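Long-range contacts in tRNA uridine(34) acetyltransferase (Methanocaldococcus infernus, PDB 6IA8), which catalyses formation of 5-(carboxymethyl)uridine at the wobble position 34 of tRNAs from acetyl-CoA, using S-adenosyl-L-methionine and a [4Fe-4S] cluster: residues 137-142 against 188-193; 213-218 against 239-244. All blocks are in the same frame, centred on the assembly; numbering follows the deposited sequence.

Interaction 1 of 2, residues 137-142 against 188-193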
ATOM      1  N   LEU A 137       4.801   1.633   9.498  1.00 29.85           N
ATOM      2  CA  LEU A 137       4.088   2.651  10.249  1.00 31.68           C
ATOM      3  C   LEU A 137       3.020   3.245   9.348  1.00 32.31           C
ATOM      4  O   LEU A 137       3.313   3.648   8.216  1.00 33.28           O
ATOM      5  CB  LEU A 137       5.045   3.736  10.707  1.00 28.87           C
ATOM      6  CG  LEU A 137       4.445   4.863  11.537  1.00 29.17           C
ATOM      7  CD1 LEU A 137       3.885   4.341  12.830  1.00 35.79           C
ATOM      8  CD2 LEU A 137       5.552   5.904  11.755  1.00 36.05           C
ATOM      9  N   ILE A 138       1.784   3.241   9.828  1.00 31.51           N
ATOM     10  CA  ILE A 138       0.643   3.728   9.062  1.00 28.67           C
ATOM     11  C   ILE A 138       0.042   4.892   9.826  1.00 31.01           C
ATOM     12  O   ILE A 138      -0.397   4.717  10.971  1.00 34.27           O
ATOM     13  CB  ILE A 138      -0.425   2.649   8.841  1.00 34.77           C
ATOM     14  CG1 ILE A 138       0.169   1.421   8.150  1.00 37.02           C
ATOM     15  CG2 ILE A 138      -1.563   3.209   7.963  1.00 35.78           C
ATOM     16  CD1 ILE A 138      -0.851   0.340   7.857  1.00 37.04           C
ATOM     17  N   ILE A 139      -0.025   6.055   9.183  1.00 32.15           N
ATOM     18  CA  ILE A 139      -0.579   7.268   9.780  1.00 37.82           C
ATOM     19  C   ILE A 139      -2.027   7.389   9.331  1.00 33.73           C
ATOM     20  O   ILE A 139      -2.309   7.646   8.157  1.00 37.23           O
ATOM     21  CB  ILE A 139       0.219   8.516   9.387  1.00 45.64           C
ATOM     22  CG1 ILE A 139       1.722   8.304   9.640  1.00 39.76           C
ATOM     23  CG2 ILE A 139      -0.315   9.746  10.144  1.00 41.19           C
ATOM     24  CD1 ILE A 139       2.099   7.976  11.065  1.00 37.70           C
ATOM     25  N   MET A 140      -2.949   7.199  10.258  1.00 37.58           N
ATOM     26  CA  MET A 140      -4.367   7.184   9.941  1.00 44.46           C
ATOM     27  C   MET A 140      -5.010   8.527  10.269  1.00 53.74           C
ATOM     28  O   MET A 140      -4.588   9.228  11.193  1.00 55.18           O
ATOM     29  CB  MET A 140      -5.070   6.077  10.719  1.00 50.68           C
ATOM     30  CG  MET A 140      -4.546   4.697  10.425  1.00 48.64           C
ATOM     31  SD  MET A 140      -5.462   3.418  11.281  1.00 56.77           S
ATOM     32  CE  MET A 140      -5.217   3.894  12.984  1.00 59.98           C
ATOM     33  N   GLY A 141      -6.059   8.865   9.509  1.00 67.67           N
ATOM     34  CA  GLY A 141      -6.797  10.098   9.724  1.00 73.50           C
ATOM     35  C   GLY A 141      -7.217  10.776   8.435  1.00 88.42           C
ATOM     36  O   GLY A 141      -8.298  11.367   8.360  1.00 92.26           O
ATOM     37  N   GLY A 142      -6.368  10.704   7.414  1.00 80.81           N
ATOM     38  CA  GLY A 142      -6.643  11.329   6.140  1.00103.56           C
ATOM     39  C   GLY A 142      -6.366  12.812   6.072  1.00 84.92           C
ATOM     40  O   GLY A 142      -6.314  13.368   4.969  1.00 62.97           O
ATOM     41  N   LEU A 188       6.545   3.537   5.537  1.00 28.52           N
ATOM     42  CA  LEU A 188       5.728   4.556   6.186  1.00 29.10           C
ATOM     43  C   LEU A 188       4.626   4.924   5.214  1.00 38.51           C
ATOM     44  O   LEU A 188       4.912   5.433   4.122  1.00 33.90           O
ATOM     45  CB  LEU A 188       6.550   5.790   6.541  1.00 34.33           C
ATOM     46  CG  LEU A 188       5.810   7.078   6.956  1.00 34.03           C
ATOM     47  CD1 LEU A 188       4.880   6.811   8.068  1.00 40.37           C
ATOM     48  CD2 LEU A 188       6.836   8.179   7.341  1.00 48.95           C
ATOM     49  N   CYS A 189       3.384   4.656   5.605  1.00 31.28           N
ATOM     50  CA  CYS A 189       2.223   4.908   4.770  1.00 29.81           C
ATOM     51  C   CYS A 189       1.417   6.056   5.357  1.00 36.78           C
ATOM     52  O   CYS A 189       1.118   6.061   6.555  1.00 36.27           O
ATOM     53  CB  CYS A 189       1.324   3.683   4.651  1.00 32.70           C
ATOM     54  SG  CYS A 189      -0.149   4.076   3.536  1.00 44.95           S
ATOM     55  N   ILE A 190       1.073   7.024   4.515  1.00 30.56           N
ATOM     56  CA  ILE A 190       0.289   8.189   4.912  1.00 31.59           C
ATOM     57  C   ILE A 190      -1.024   8.151   4.144  1.00 35.31           C
ATOM     58  O   ILE A 190      -1.029   7.999   2.920  1.00 31.61           O
ATOM     59  CB  ILE A 190       1.054   9.497   4.651  1.00 33.42           C
ATOM     60  CG1 ILE A 190       2.329   9.510   5.492  1.00 42.92           C
ATOM     61  CG2 ILE A 190       0.189  10.728   5.046  1.00 34.06           C
ATOM     62  CD1 ILE A 190       3.149  10.722   5.293  1.00 45.05           C
ATOM     63  N   GLU A 191      -2.133   8.242   4.857  1.00 33.41           N
ATOM     64  CA  GLU A 191      -3.438   8.309   4.219  1.00 38.35           C
ATOM     65  C   GLU A 191      -3.788   9.769   4.004  1.00 41.68           C
ATOM     66  O   GLU A 191      -3.549  10.608   4.883  1.00 39.82           O
ATOM     67  CB  GLU A 191      -4.499   7.629   5.085  1.00 52.80           C
ATOM     68  CG  GLU A 191      -4.147   6.206   5.491  1.00 82.10           C
ATOM     69  CD  GLU A 191      -5.265   5.519   6.250  1.00 72.26           C
ATOM     70  OE1 GLU A 191      -6.174   6.213   6.750  1.00 67.62           O
ATOM     71  OE2 GLU A 191      -5.244   4.278   6.340  1.00 68.22           O
ATOM     72  N   THR A 192      -4.361  10.080   2.841  1.00 36.97           N
ATOM     73  CA  THR A 192      -4.696  11.474   2.581  1.00 35.71           C
ATOM     74  C   THR A 192      -5.844  11.601   1.598  1.00 40.30           C
ATOM     75  O   THR A 192      -6.103  10.696   0.807  1.00 37.14           O
ATOM     76  CB  THR A 192      -3.491  12.253   2.032  1.00 46.41           C
ATOM     77  OG1 THR A 192      -3.755  13.674   2.025  1.00 47.57           O
ATOM     78  CG2 THR A 192      -3.165  11.776   0.609  1.00 45.98           C
ATOM     79  N   ARG A 193      -6.542  12.734   1.671  0.51 41.26           N
ATOM     80  CA  ARG A 193      -7.558  13.048   0.677  0.51 40.48           C
ATOM     81  C   ARG A 193      -6.867  13.436  -0.624  0.51 45.66           C
ATOM     82  O   ARG A 193      -5.798  14.050  -0.592  0.51 49.51           O
ATOM     83  CB  ARG A 193      -8.461  14.191   1.146  0.51 46.38           C
ATOM     84  CG  ARG A 193      -9.121  13.954   2.493  0.51 56.33           C
ATOM     85  CD  ARG A 193     -10.106  15.084   2.820  0.51 60.60           C
ATOM     86  NE  ARG A 193     -10.603  15.002   4.189  0.51 52.24           N
ATOM     87  CZ  ARG A 193     -11.668  15.658   4.635  0.51 53.15           C
ATOM     88  NH1 ARG A 193     -12.047  15.520   5.900  0.51 62.57           N
ATOM     89  NH2 ARG A 193     -12.360  16.436   3.813  0.51 54.93           N
TER
HETATM   90  O   HOH W   1      -3.295  10.092   7.564  1.00 52.93           O
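Leu137 and Leu188 lie side by side on one face of two adjacent parallel strands, and Ile139, two residue pairs further along on the same face, crosses Leu188 obliquely. The packing is closest here: Leu188 CD1 sits 3.9 Å from Leu137 CD2 and 3.8 Å from Ile139 CG1. Leu188 CG stands anti to the backbone N (chi1 167°), and CD1 leans across to the neighbouring strand between the two partners. Helix 149-164 packs over this face, bringing Cys159 and Met163 to Leu137 and Phe155 and Ile156 to Ile139. Beneath the side chains two nearly straight ladder bonds join the backbones, Cys189 N to Leu137 O at 2.8 Å and Ile139 N to Cys189 O at 2.9 Å.

Toward the carboxyl ends the pairing slackens. The bond from Glu191 N to Ile139 O is weak at 3.4 Å, and past it the regular ladder gives way to two poorly ordered glycines, of which Gly142 still lies against Thr192. A water fills in, donating to Ile139 O and Glu191 O and accepting from Gly142 N. On the other face, Glu191 runs alongside Met140, its OE1 4.1 Å from Met140 CB, while OE2 lies close to the carboxylate of Glu214, a closeness probably eased by Glu214's salt bridge to Lys286. Exposed Arg193 makes a weak backbone bond to Gly142 O. Neighbouring parallel strands joined by a helical connection whose helix 149-164 covers one face form a right-handed beta-alpha-beta crossover, the repeating unit of the radical SAM partial TIM barrel.

Interaction 2 of 2, residues 213-218 against 239-244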
ATOM      1  N   VAL A 213       1.528   6.222  -0.245  1.00 29.54           N
ATOM      2  CA  VAL A 213       0.450   7.174  -0.006  1.00 31.66           C
ATOM      3  C   VAL A 213      -0.871   6.532  -0.415  1.00 35.80           C
ATOM      4  O   VAL A 213      -1.006   6.011  -1.526  1.00 32.55           O
ATOM      5  CB  VAL A 213       0.675   8.493  -0.766  1.00 28.86           C
ATOM      6  CG1 VAL A 213      -0.550   9.443  -0.559  1.00 31.85           C
ATOM      7  CG2 VAL A 213       1.927   9.173  -0.331  1.00 28.62           C
ATOM      8  N   GLU A 214      -1.830   6.537   0.496  1.00 27.88           N
ATOM      9  CA  GLU A 214      -3.151   5.983   0.251  1.00 29.48           C
ATOM     10  C   GLU A 214      -4.107   7.144   0.028  1.00 33.32           C
ATOM     11  O   GLU A 214      -4.262   7.993   0.915  1.00 35.35           O
ATOM     12  CB  GLU A 214      -3.641   5.131   1.422  1.00 31.42           C
ATOM     13  CG  GLU A 214      -4.972   4.432   1.123  1.00 36.82           C
ATOM     14  CD  GLU A 214      -5.633   3.832   2.364  1.00 59.82           C
ATOM     15  OE1 GLU A 214      -6.781   4.227   2.673  1.00 70.82           O
ATOM     16  OE2 GLU A 214      -5.001   2.982   3.021  1.00 71.11           O
ATOM     17  N   LEU A 215      -4.725   7.190  -1.147  1.00 34.78           N
ATOM     18  CA  LEU A 215      -5.634   8.264  -1.528  1.00 32.85           C
ATOM     19  C   LEU A 215      -7.054   7.841  -1.183  1.00 34.80           C
ATOM     20  O   LEU A 215      -7.464   6.728  -1.521  1.00 35.95           O
ATOM     21  CB  LEU A 215      -5.517   8.561  -3.027  1.00 33.64           C
ATOM     22  CG  LEU A 215      -4.161   9.120  -3.485  1.00 37.34           C
ATOM     23  CD1 LEU A 215      -4.161   9.227  -5.047  1.00 35.09           C
ATOM     24  CD2 LEU A 215      -3.870  10.469  -2.852  1.00 39.71           C
ATOM     25  N   GLY A 216      -7.791   8.714  -0.499  1.00 36.89           N
ATOM     26  CA  GLY A 216      -9.204   8.486  -0.257  1.00 36.97           C
ATOM     27  C   GLY A 216     -10.042   8.723  -1.504  1.00 35.52           C
ATOM     28  O   GLY A 216     -10.790   9.708  -1.574  1.00 31.82           O
ATOM     29  N   VAL A 217      -9.902   7.849  -2.508  1.00 30.61           N
ATOM     30  CA  VAL A 217     -10.567   8.058  -3.793  1.00 35.13           C
ATOM     31  C   VAL A 217     -12.079   7.868  -3.665  1.00 36.03           C
ATOM     32  O   VAL A 217     -12.861   8.707  -4.136  1.00 33.11           O
ATOM     33  CB  VAL A 217      -9.975   7.112  -4.851  1.00 33.77           C
ATOM     34  CG1 VAL A 217     -10.699   7.273  -6.166  1.00 33.72           C
ATOM     35  CG2 VAL A 217      -8.470   7.371  -5.013  1.00 32.09           C
ATOM     36  N   GLN A 218     -12.499   6.744  -3.057  1.00 31.85           N
ATOM     37  CA  GLN A 218     -13.890   6.355  -2.848  1.00 30.41           C
ATOM     38  C   GLN A 218     -14.553   5.996  -4.165  1.00 31.49           C
ATOM     39  O   GLN A 218     -14.962   4.847  -4.329  1.00 33.01           O
ATOM     40  CB  GLN A 218     -14.669   7.452  -2.144  1.00 40.11           C
ATOM     41  CG  GLN A 218     -13.959   8.105  -0.963  1.00 44.96           C
ATOM     42  CD  GLN A 218     -13.316   7.132  -0.010  1.00 59.47           C
ATOM     43  OE1 GLN A 218     -13.533   5.924  -0.069  1.00 53.70           O
ATOM     44  NE2 GLN A 218     -12.491   7.664   0.872  1.00 47.01           N
ATOM     45  N   LYS A 239      -4.437  13.603 -10.872  1.00 34.90           N
ATOM     46  CA  LYS A 239      -3.231  14.423 -10.753  1.00 31.86           C
ATOM     47  C   LYS A 239      -2.357  13.944  -9.595  1.00 30.43           C
ATOM     48  O   LYS A 239      -1.129  13.868  -9.714  1.00 30.55           O
ATOM     49  CB  LYS A 239      -3.613  15.896 -10.553  1.00 36.89           C
ATOM     50  CG  LYS A 239      -2.425  16.835 -10.426  1.00 79.35           C
ATOM     51  CD  LYS A 239      -1.518  16.757 -11.646  1.00132.87           C
ATOM     52  CE  LYS A 239      -0.469  17.858 -11.635  1.00139.81           C
ATOM     53  NZ  LYS A 239       0.498  17.727 -12.762  1.00133.56           N
ATOM     54  N   ALA A 240      -2.961  13.729  -8.425  1.00 34.15           N
ATOM     55  CA  ALA A 240      -2.204  13.189  -7.294  1.00 37.41           C
ATOM     56  C   ALA A 240      -1.486  11.899  -7.676  1.00 31.69           C
ATOM     57  O   ALA A 240      -0.327  11.682  -7.290  1.00 31.75           O
ATOM     58  CB  ALA A 240      -3.128  12.936  -6.091  1.00 36.23           C
ATOM     59  N   THR A 241      -2.179  11.001  -8.380  1.00 29.07           N
ATOM     60  CA  THR A 241      -1.568   9.729  -8.751  1.00 25.83           C
ATOM     61  C   THR A 241      -0.311   9.944  -9.587  1.00 29.06           C
ATOM     62  O   THR A 241       0.730   9.318  -9.337  1.00 28.16           O
ATOM     63  CB  THR A 241      -2.575   8.868  -9.514  1.00 26.73           C
ATOM     64  OG1 THR A 241      -3.698   8.496  -8.680  1.00 28.36           O
ATOM     65  CG2 THR A 241      -1.901   7.564 -10.028  1.00 29.34           C
ATOM     66  N   GLN A 242      -0.373  10.854 -10.563  1.00 31.30           N
ATOM     67  CA  GLN A 242       0.788  11.127 -11.403  1.00 28.41           C
ATOM     68  C   GLN A 242       1.931  11.762 -10.610  1.00 30.30           C
ATOM     69  O   GLN A 242       3.099  11.416 -10.800  1.00 30.04           O
ATOM     70  CB  GLN A 242       0.375  12.047 -12.548  1.00 28.76           C
ATOM     71  CG  GLN A 242       1.544  12.517 -13.423  1.00 33.98           C
ATOM     72  CD  GLN A 242       2.026  13.902 -13.100  1.00 42.44           C
ATOM     73  OE1 GLN A 242       1.228  14.821 -12.960  1.00 39.81           O
ATOM     74  NE2 GLN A 242       3.345  14.073 -13.004  1.00 35.19           N
ATOM     75  N   LEU A 243       1.627  12.735  -9.757  1.00 26.58           N
ATOM     76  CA  LEU A 243       2.685  13.373  -8.986  1.00 29.46           C
ATOM     77  C   LEU A 243       3.342  12.374  -8.043  1.00 34.28           C
ATOM     78  O   LEU A 243       4.556  12.419  -7.831  1.00 32.89           O
ATOM     79  CB  LEU A 243       2.122  14.551  -8.204  1.00 31.99           C
ATOM     80  CG  LEU A 243       1.652  15.747  -9.037  1.00 37.47           C
ATOM     81  CD1 LEU A 243       0.946  16.740  -8.127  1.00 34.54           C
ATOM     82  CD2 LEU A 243       2.819  16.400  -9.740  1.00 37.27           C
ATOM     83  N   LEU A 244       2.550  11.472  -7.458  1.00 29.27           N
ATOM     84  CA  LEU A 244       3.093  10.449  -6.566  1.00 29.69           C
ATOM     85  C   LEU A 244       3.980   9.476  -7.338  1.00 23.02           C
ATOM     86  O   LEU A 244       5.113   9.191  -6.931  1.00 30.23           O
ATOM     87  CB  LEU A 244       1.941   9.705  -5.871  1.00 26.43           C
ATOM     88  CG  LEU A 244       1.214  10.506  -4.781  1.00 25.95           C
ATOM     89  CD1 LEU A 244      -0.091   9.785  -4.419  1.00 27.92           C
ATOM     90  CD2 LEU A 244       2.045  10.739  -3.594  1.00 33.18           C
TER
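This is a buried, largely apolar strand-to-helix contact in the beta/alpha barrel of the radical SAM core, where helix 234-245 packs on strand 212-218. The short segments run nearly antiparallel, at 172°, with their axes 10.4 Å apart, and no hydrogen bond joins them. This is the layering of a beta-alpha-beta unit, in which the chain leaves strand 212-218, returns along the helix and enters the adjacent parallel strand 250-255.

Alternate residues of the strand, Val213 and Leu215, face the helix, whereas Glu214 points to the other side of the sheet and forms a salt bridge with Lys286. Val213 and Leu244 cross at about a right angle, with Val213 CG2 3.6 Å from Leu244 CD2 and CG1 3.9 Å from Leu244 CD1. Leu215 reaches tip to tip toward Leu244, its CD2 4.1 Å from Leu244 CD1. With CG anti to the carbonyl carbon (chi1 -65°), the Leu215 fork is carried out to the helix, and CD1 rests 4.0 Å from Ala240 CB. Replacing Leu215 with an alanine removes the whole fork and would probably leave a gap over Ala240 CB and Thr241, with Leu244 held from the strand by Val213 alone. Thr241 completes the patch: its hydroxyl is already engaged by Thr237 O and Tyr253 OH, and its OG1 meets Leu215 CD1 at 3.7 Å in van der Waals contact.

Overall arrangement
Both interactions belong to the same parallel sheet, in which strands 184-192 and 212-218 are neighbours, but they hold it differently. Interaction 1 joins strand to strand within the sheet through backbone hydrogen bonds, and runs from a buried apolar end to a partly exposed one with water and charged side chains. Interaction 2 joins the sheet to its helical layer by side-chain packing, almost all aliphatic, with no hydrogen bond across, and all its touching residues are buried. Thr192 connects them: its N and O probably hydrogen-bond to Glu214 O and Gly216 N, at 2.8 and 2.9 Å, while its CG2 packs on Val213 and Leu215, extending the apolar layer of interaction 2 onto strand 184-192.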